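Local structure of branched-chain phosphotransacylase (Enterococcus faecalis, 1YCO) at residues E132-A137 with A175-Q180; P165-A170 with F186-L191. The protein probably works as an acyltransferase of the phosphate acetyltransferase and butyryltransferase family, moving branched-chain acyl groups to or from phosphate. All coordinates share one frame; numbering follows the deposited sequence.

Contact 1 (E132-A137 with A175-Q180); sequences EIVENA and AHFNDQ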
ATOM      1  N   GLU A 132       4.734   0.441 -21.105  1.00 33.02           N
ATOM      2  CA  GLU A 132       3.479   0.896 -21.684  1.00 34.64           C
ATOM      3  C   GLU A 132       2.585   1.565 -20.633  1.00 33.55           C
ATOM      4  O   GLU A 132       1.832   2.479 -20.962  1.00 33.89           O
ATOM      5  CB  GLU A 132       2.717  -0.274 -22.328  1.00 38.82           C
ATOM      6  CG  GLU A 132       3.266  -0.753 -23.685  1.00 43.44           C
ATOM      7  CD  GLU A 132       3.511   0.392 -24.662  1.00 45.16           C
ATOM      8  OE1 GLU A 132       2.623   1.260 -24.809  1.00 46.65           O
ATOM      9  OE2 GLU A 132       4.594   0.419 -25.284  1.00 46.16           O
ATOM     10  N   ILE A 133       2.655   1.096 -19.382  1.00 31.91           N
ATOM     11  CA  ILE A 133       1.864   1.681 -18.290  1.00 31.25           C
ATOM     12  C   ILE A 133       2.289   3.133 -18.073  1.00 29.33           C
ATOM     13  O   ILE A 133       1.453   4.003 -17.836  1.00 24.67           O
ATOM     14  CB  ILE A 133       2.050   0.904 -16.965  1.00 33.17           C
ATOM     15  CG1 ILE A 133       1.389  -0.466 -17.079  1.00 35.43           C
ATOM     16  CG2 ILE A 133       1.440   1.667 -15.799  1.00 30.53           C
ATOM     17  CD1 ILE A 133       1.747  -1.399 -15.937  1.00 39.22           C
ATOM     18  N   VAL A 134       3.591   3.374 -18.168  1.00 28.10           N
ATOM     19  CA  VAL A 134       4.142   4.706 -18.007  1.00 32.01           C
ATOM     20  C   VAL A 134       3.629   5.573 -19.162  1.00 34.17           C
ATOM     21  O   VAL A 134       3.067   6.642 -18.941  1.00 35.05           O
ATOM     22  CB  VAL A 134       5.693   4.663 -18.000  1.00 31.56           C
ATOM     23  CG1 VAL A 134       6.267   6.066 -17.989  1.00 32.02           C
ATOM     24  CG2 VAL A 134       6.178   3.895 -16.774  1.00 31.41           C
ATOM     25  N   GLU A 135       3.788   5.092 -20.389  1.00 36.02           N
ATOM     26  CA  GLU A 135       3.320   5.822 -21.554  1.00 36.46           C
ATOM     27  C   GLU A 135       1.849   6.235 -21.414  1.00 34.55           C
ATOM     28  O   GLU A 135       1.512   7.401 -21.613  1.00 33.61           O
ATOM     29  CB  GLU A 135       3.514   4.968 -22.804  1.00 40.41           C
ATOM     30  CG  GLU A 135       4.956   4.579 -23.035  1.00 45.09           C
ATOM     31  CD  GLU A 135       5.830   5.763 -23.396  1.00 50.89           C
ATOM     32  OE1 GLU A 135       5.768   6.796 -22.692  1.00 54.00           O
ATOM     33  OE2 GLU A 135       6.588   5.658 -24.386  1.00 55.19           O
ATOM     34  N   ASN A 136       0.981   5.284 -21.071  1.00 31.70           N
ATOM     35  CA  ASN A 136      -0.447   5.565 -20.886  1.00 32.53           C
ATOM     36  C   ASN A 136      -0.677   6.699 -19.856  1.00 33.38           C
ATOM     37  O   ASN A 136      -1.421   7.657 -20.138  1.00 32.45           O
ATOM     38  CB  ASN A 136      -1.198   4.288 -20.442  1.00 33.47           C
ATOM     39  CG  ASN A 136      -1.563   3.351 -21.618  1.00 35.82           C
ATOM     40  OD1 ASN A 136      -1.007   3.450 -22.719  1.00 38.10           O
ATOM     41  ND2 ASN A 136      -2.491   2.427 -21.368  1.00 34.28           N
ATOM     42  N   ALA A 137      -0.041   6.594 -18.683  1.00 33.16           N
ATOM     43  CA  ALA A 137      -0.169   7.609 -17.631  1.00 34.45           C
ATOM     44  C   ALA A 137       0.483   8.926 -18.047  1.00 35.16           C
ATOM     45  O   ALA A 137      -0.005  10.004 -17.698  1.00 35.58           O
ATOM     46  CB  ALA A 137       0.434   7.111 -16.318  1.00 31.71           C
ATOM     47  N   ALA A 175      16.310   3.169 -17.264  1.00 34.94           N
ATOM     48  CA  ALA A 175      17.311   3.147 -18.331  1.00 35.84           C
ATOM     49  C   ALA A 175      16.644   3.332 -19.694  1.00 34.56           C
ATOM     50  O   ALA A 175      17.164   4.034 -20.555  1.00 34.87           O
ATOM     51  CB  ALA A 175      18.087   1.821 -18.299  1.00 34.10           C
ATOM     52  N   HIS A 176      15.489   2.695 -19.871  1.00 34.49           N
ATOM     53  CA  HIS A 176      14.745   2.782 -21.116  1.00 36.74           C
ATOM     54  C   HIS A 176      14.312   4.199 -21.444  1.00 38.04           C
ATOM     55  O   HIS A 176      14.339   4.613 -22.608  1.00 38.64           O
ATOM     56  CB  HIS A 176      13.495   1.915 -21.059  1.00 37.58           C
ATOM     57  CG  HIS A 176      12.607   2.075 -22.250  1.00 39.29           C
ATOM     58  ND1 HIS A 176      12.720   1.281 -23.371  1.00 38.69           N
ATOM     59  CD2 HIS A 176      11.644   2.988 -22.528  1.00 39.77           C
ATOM     60  CE1 HIS A 176      11.867   1.702 -24.289  1.00 40.48           C
ATOM     61  NE2 HIS A 176      11.205   2.737 -23.804  1.00 40.16           N
ATOM     62  N   PHE A 177      13.890   4.940 -20.427  1.00 39.08           N
ATOM     63  CA  PHE A 177      13.430   6.306 -20.644  1.00 40.84           C
ATOM     64  C   PHE A 177      14.505   7.364 -20.497  1.00 43.26           C
ATOM     65  O   PHE A 177      14.226   8.549 -20.665  1.00 42.90           O
ATOM     66  CB  PHE A 177      12.274   6.644 -19.704  1.00 37.67           C
ATOM     67  CG  PHE A 177      10.985   5.999 -20.081  1.00 35.38           C
ATOM     68  CD1 PHE A 177      10.554   4.848 -19.435  1.00 34.05           C
ATOM     69  CD2 PHE A 177      10.201   6.541 -21.091  1.00 33.59           C
ATOM     70  CE1 PHE A 177       9.352   4.240 -19.791  1.00 32.47           C
ATOM     71  CE2 PHE A 177       8.998   5.946 -21.459  1.00 32.84           C
ATOM     72  CZ  PHE A 177       8.569   4.791 -20.808  1.00 33.45           C
ATOM     73  N   ASN A 178      15.731   6.946 -20.202  1.00 45.76           N
ATOM     74  CA  ASN A 178      16.809   7.913 -20.040  1.00 50.97           C
ATOM     75  C   ASN A 178      17.110   8.681 -21.323  1.00 52.78           C
ATOM     76  O   ASN A 178      17.892   9.627 -21.309  1.00 54.42           O
ATOM     77  CB  ASN A 178      18.085   7.224 -19.540  1.00 52.35           C
ATOM     78  CG  ASN A 178      19.166   8.218 -19.146  1.00 54.83           C
ATOM     79  OD1 ASN A 178      18.945   9.110 -18.320  1.00 55.62           O
ATOM     80  ND2 ASN A 178      20.343   8.065 -19.728  1.00 56.08           N
ATOM     81  N   ASP A 179      16.473   8.283 -22.423  1.00 55.86           N
ATOM     82  CA  ASP A 179      16.689   8.928 -23.714  1.00 58.31           C
ATOM     83  C   ASP A 179      15.757  10.110 -23.985  1.00 58.18           C
ATOM     84  O   ASP A 179      16.213  11.248 -24.121  1.00 58.81           O
ATOM     85  CB  ASP A 179      16.547   7.908 -24.855  1.00 61.98           C
ATOM     86  CG  ASP A 179      17.624   6.822 -24.819  1.00 65.95           C
ATOM     87  OD1 ASP A 179      17.803   6.128 -25.849  1.00 67.85           O
ATOM     88  OD2 ASP A 179      18.283   6.657 -23.763  1.00 67.71           O
ATOM     89  N   GLN A 180      14.458   9.836 -24.070  1.00 56.84           N
ATOM     90  CA  GLN A 180      13.462  10.871 -24.344  1.00 54.62           C
ATOM     91  C   GLN A 180      13.501  12.063 -23.383  1.00 53.70           C
ATOM     92  O   GLN A 180      14.109  12.000 -22.313  1.00 53.74           O
ATOM     93  CB  GLN A 180      12.064  10.243 -24.364  1.00 54.28           C
ATOM     94  CG  GLN A 180      11.691   9.511 -23.100  1.00 52.52           C
ATOM     95  CD  GLN A 180      11.398  10.451 -21.956  1.00 50.70           C
ATOM     96  OE1 GLN A 180      10.497  11.283 -22.047  1.00 49.66           O
ATOM     97  NE2 GLN A 180      12.155  10.324 -20.868  1.00 48.70           N
TER
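Helices 127-143 and 165-177 of the alpha/beta domain meet here, with V134 and E135 receiving the ring of F177. The V134 and F177 CA atoms stand 9.8 Å apart, and the side chains bridge that gap from opposite directions. V134 CG1 lies anti to the backbone N (chi1 174°). This places it obliquely against the ring end, 3.9 Å from F177 CZ. E135 reaches the same ring at its edge. Its chain bends at chi2 and brings OE1 within 3.6 Å of F177 CE2. The carboxylate and ring planes are 81° apart, almost perpendicular. An acidic oxygen near the partly positive rim of an aromatic ring is probably mildly favourable. OE1 also has a long, weak ion pair with K138. One face of the F177 ring is covered by its neighbour H176, whose CD2 sits over the ring centre. I131, a turn earlier on helix 127-143, touches both H176 and F177. On the other segment, Q180 folds back on the chain. Its NE2 donates a nearly straight bond of 2.7 Å to F177 O, while its CG lies at the ring edge. Helix 127-143 also rests on strand 113-117 through I133 and A137. A buried phenylalanine whose ring end meets a valine methyl and the carboxylate of a glutamate is side-chain packing between neighbouring helices of an alpha/beta fold.

Contact 2 (P165-A170 with F186-L191); sequences PSSVLA and FGPLSL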
ATOM      1  N   PRO A 165      12.862  -7.597  -6.861  1.00 35.05           N
ATOM      2  CA  PRO A 165      12.314  -7.564  -8.224  1.00 32.50           C
ATOM      3  C   PRO A 165      11.834  -6.165  -8.642  1.00 32.09           C
ATOM      4  O   PRO A 165      12.123  -5.714  -9.746  1.00 31.86           O
ATOM      5  CB  PRO A 165      11.173  -8.572  -8.152  1.00 34.25           C
ATOM      6  CG  PRO A 165      11.701  -9.574  -7.144  1.00 32.36           C
ATOM      7  CD  PRO A 165      12.251  -8.690  -6.081  1.00 33.63           C
ATOM      8  N   SER A 166      11.104  -5.478  -7.764  1.00 30.33           N
ATOM      9  CA  SER A 166      10.618  -4.137  -8.091  1.00 30.24           C
ATOM     10  C   SER A 166      11.775  -3.151  -8.209  1.00 31.98           C
ATOM     11  O   SER A 166      11.725  -2.197  -8.988  1.00 35.00           O
ATOM     12  CB  SER A 166       9.638  -3.636  -7.034  1.00 26.67           C
ATOM     13  OG  SER A 166      10.289  -3.468  -5.796  1.00 28.99           O
ATOM     14  N   SER A 167      12.825  -3.377  -7.436  1.00 32.17           N
ATOM     15  CA  SER A 167      13.972  -2.492  -7.492  1.00 33.79           C
ATOM     16  C   SER A 167      14.615  -2.604  -8.876  1.00 34.32           C
ATOM     17  O   SER A 167      14.871  -1.596  -9.544  1.00 35.36           O
ATOM     18  CB  SER A 167      14.975  -2.876  -6.400  1.00 33.37           C
ATOM     19  OG  SER A 167      16.027  -1.945  -6.322  1.00 37.18           O
ATOM     20  N   VAL A 168      14.851  -3.841  -9.302  1.00 35.10           N
ATOM     21  CA  VAL A 168      15.469  -4.144 -10.597  1.00 34.97           C
ATOM     22  C   VAL A 168      14.601  -3.674 -11.760  1.00 34.92           C
ATOM     23  O   VAL A 168      15.103  -3.144 -12.755  1.00 35.97           O
ATOM     24  CB  VAL A 168      15.714  -5.675 -10.739  1.00 34.09           C
ATOM     25  CG1 VAL A 168      16.344  -5.994 -12.092  1.00 33.37           C
ATOM     26  CG2 VAL A 168      16.615  -6.150  -9.613  1.00 34.08           C
ATOM     27  N   LEU A 169      13.298  -3.880 -11.639  1.00 33.96           N
ATOM     28  CA  LEU A 169      12.398  -3.452 -12.687  1.00 35.32           C
ATOM     29  C   LEU A 169      12.480  -1.921 -12.838  1.00 33.81           C
ATOM     30  O   LEU A 169      12.574  -1.409 -13.951  1.00 32.40           O
ATOM     31  CB  LEU A 169      10.970  -3.900 -12.359  1.00 37.16           C
ATOM     32  CG  LEU A 169       9.838  -3.414 -13.285  1.00 39.50           C
ATOM     33  CD1 LEU A 169      10.201  -3.630 -14.746  1.00 37.44           C
ATOM     34  CD2 LEU A 169       8.558  -4.152 -12.924  1.00 39.94           C
ATOM     35  N   ALA A 170      12.465  -1.204 -11.717  1.00 33.06           N
ATOM     36  CA  ALA A 170      12.551   0.254 -11.739  1.00 33.95           C
ATOM     37  C   ALA A 170      13.793   0.723 -12.484  1.00 33.65           C
ATOM     38  O   ALA A 170      13.727   1.611 -13.336  1.00 34.65           O
ATOM     39  CB  ALA A 170      12.569   0.810 -10.315  1.00 31.04           C
ATOM     40  N   PHE A 186      12.016   8.075 -13.128  1.00 35.16           N
ATOM     41  CA  PHE A 186      13.077   7.576 -12.240  1.00 32.87           C
ATOM     42  C   PHE A 186      12.638   6.617 -11.127  1.00 31.17           C
ATOM     43  O   PHE A 186      11.590   6.793 -10.510  1.00 31.19           O
ATOM     44  CB  PHE A 186      13.825   8.733 -11.572  1.00 32.07           C
ATOM     45  CG  PHE A 186      14.980   8.278 -10.714  1.00 33.61           C
ATOM     46  CD1 PHE A 186      16.171   7.852 -11.305  1.00 34.78           C
ATOM     47  CD2 PHE A 186      14.864   8.211  -9.336  1.00 34.72           C
ATOM     48  CE1 PHE A 186      17.225   7.364 -10.543  1.00 33.51           C
ATOM     49  CE2 PHE A 186      15.913   7.723  -8.564  1.00 36.88           C
ATOM     50  CZ  PHE A 186      17.097   7.298  -9.177  1.00 37.35           C
ATOM     51  N   GLY A 187      13.491   5.637 -10.861  1.00 29.82           N
ATOM     52  CA  GLY A 187      13.258   4.650  -9.826  1.00 29.86           C
ATOM     53  C   GLY A 187      14.548   3.843  -9.695  1.00 31.23           C
ATOM     54  O   GLY A 187      15.404   3.925 -10.572  1.00 32.82           O
ATOM     55  N   PRO A 188      14.726   3.052  -8.632  1.00 31.02           N
ATOM     56  CA  PRO A 188      13.799   2.841  -7.518  1.00 31.89           C
ATOM     57  C   PRO A 188      13.627   4.070  -6.617  1.00 32.77           C
ATOM     58  O   PRO A 188      14.584   4.779  -6.318  1.00 32.98           O
ATOM     59  CB  PRO A 188      14.435   1.683  -6.735  1.00 31.32           C
ATOM     60  CG  PRO A 188      15.453   1.106  -7.643  1.00 33.89           C
ATOM     61  CD  PRO A 188      15.954   2.271  -8.436  1.00 30.63           C
ATOM     62  N   LEU A 189      12.400   4.305  -6.179  1.00 34.15           N
ATOM     63  CA  LEU A 189      12.115   5.409  -5.282  1.00 31.98           C
ATOM     64  C   LEU A 189      11.071   4.904  -4.309  1.00 31.27           C
ATOM     65  O   LEU A 189      10.172   4.153  -4.684  1.00 29.29           O
ATOM     66  CB  LEU A 189      11.545   6.625  -6.013  1.00 34.54           C
ATOM     67  CG  LEU A 189      12.428   7.820  -6.345  1.00 36.75           C
ATOM     68  CD1 LEU A 189      11.526   8.989  -6.723  1.00 36.39           C
ATOM     69  CD2 LEU A 189      13.303   8.213  -5.145  1.00 38.56           C
ATOM     70  N   SER A 190      11.208   5.332  -3.060  1.00 30.00           N
ATOM     71  CA  SER A 190      10.292   4.965  -2.007  1.00 28.20           C
ATOM     72  C   SER A 190       9.171   5.988  -2.011  1.00 27.67           C
ATOM     73  O   SER A 190       9.376   7.136  -2.407  1.00 28.23           O
ATOM     74  CB  SER A 190      11.022   5.003  -0.675  1.00 29.64           C
ATOM     75  OG  SER A 190      11.537   6.304  -0.460  1.00 35.22           O
ATOM     76  N   LEU A 191       7.993   5.570  -1.556  1.00 25.86           N
ATOM     77  CA  LEU A 191       6.813   6.434  -1.503  1.00 25.85           C
ATOM     78  C   LEU A 191       7.069   7.797  -0.849  1.00 24.46           C
ATOM     79  O   LEU A 191       6.664   8.827  -1.375  1.00 25.19           O
ATOM     80  CB  LEU A 191       5.671   5.711  -0.763  1.00 24.38           C
ATOM     81  CG  LEU A 191       4.317   6.420  -0.623  1.00 24.01           C
ATOM     82  CD1 LEU A 191       3.613   6.446  -1.970  1.00 23.36           C
ATOM     83  CD2 LEU A 191       3.443   5.701   0.411  1.00 20.43           C
TER
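T174 OG1 is within hydrogen-bonding distance of both A170 O and G187 O. Its single proton must be shared between the two carbonyls or alternate between them, one on its own helix 165-177 and one on the strand. The two chains run very close here: the A170 and G187 CA atoms are 4.8 Å apart. G187 has no side chain, and the A170 methyl group takes up the side of the strand that faces the helix. A170 CB lies 3.7 Å from G187 C and 3.5 Å from P188 N, so it sits against the peptide link between the two. That link is cis, and the chain turns a corner at P188. The proline ring points to the helix, and the strand resumes at L189. Its CG lies 3.9 Å from A170 CB and comes closer still to S167, one turn back on the helix. S167 OG is anti to the backbone N (chi1 -173°) and lies beside the carbonyl carbon. This turns OG to the proline, 3.4 Å from P188 CG; the backbone S167 O lies at the same distance. These are van der Waals contacts, and S167 OG has its polar partner in N161 N. Beyond the corner, S190 takes the N-cap position of the next helix, with its OG bonded to D192 OD1 and, weakly, to L193 N. F186 and L189 pair through their backbones with strand 150-154, and A170 also touches L153 there. Helix 165-177 therefore packs on the two parallel strands it connects, as in a beta-alpha-beta crossover.

Helix 165-177 takes part in both contacts. Contact 2 uses S167 and A170, in its first half, to pack the helix on strand 184-189, and contact 1 uses F177, further along, to pack it against helix 127-143. The centres of the contacts lie 14 Å apart. Their nearest atoms are about 5 Å apart and do not touch. Along the chain their segments alternate. Both contacts are on the same side of the chain centre. They differ in their relation to the subunit interface: S166 hydrogen-bonds D222 of the second subunit, while the segments of contact 1 touch no other chain of the assembly. Together they pack one helix against its own sheet and against a neighbouring helix.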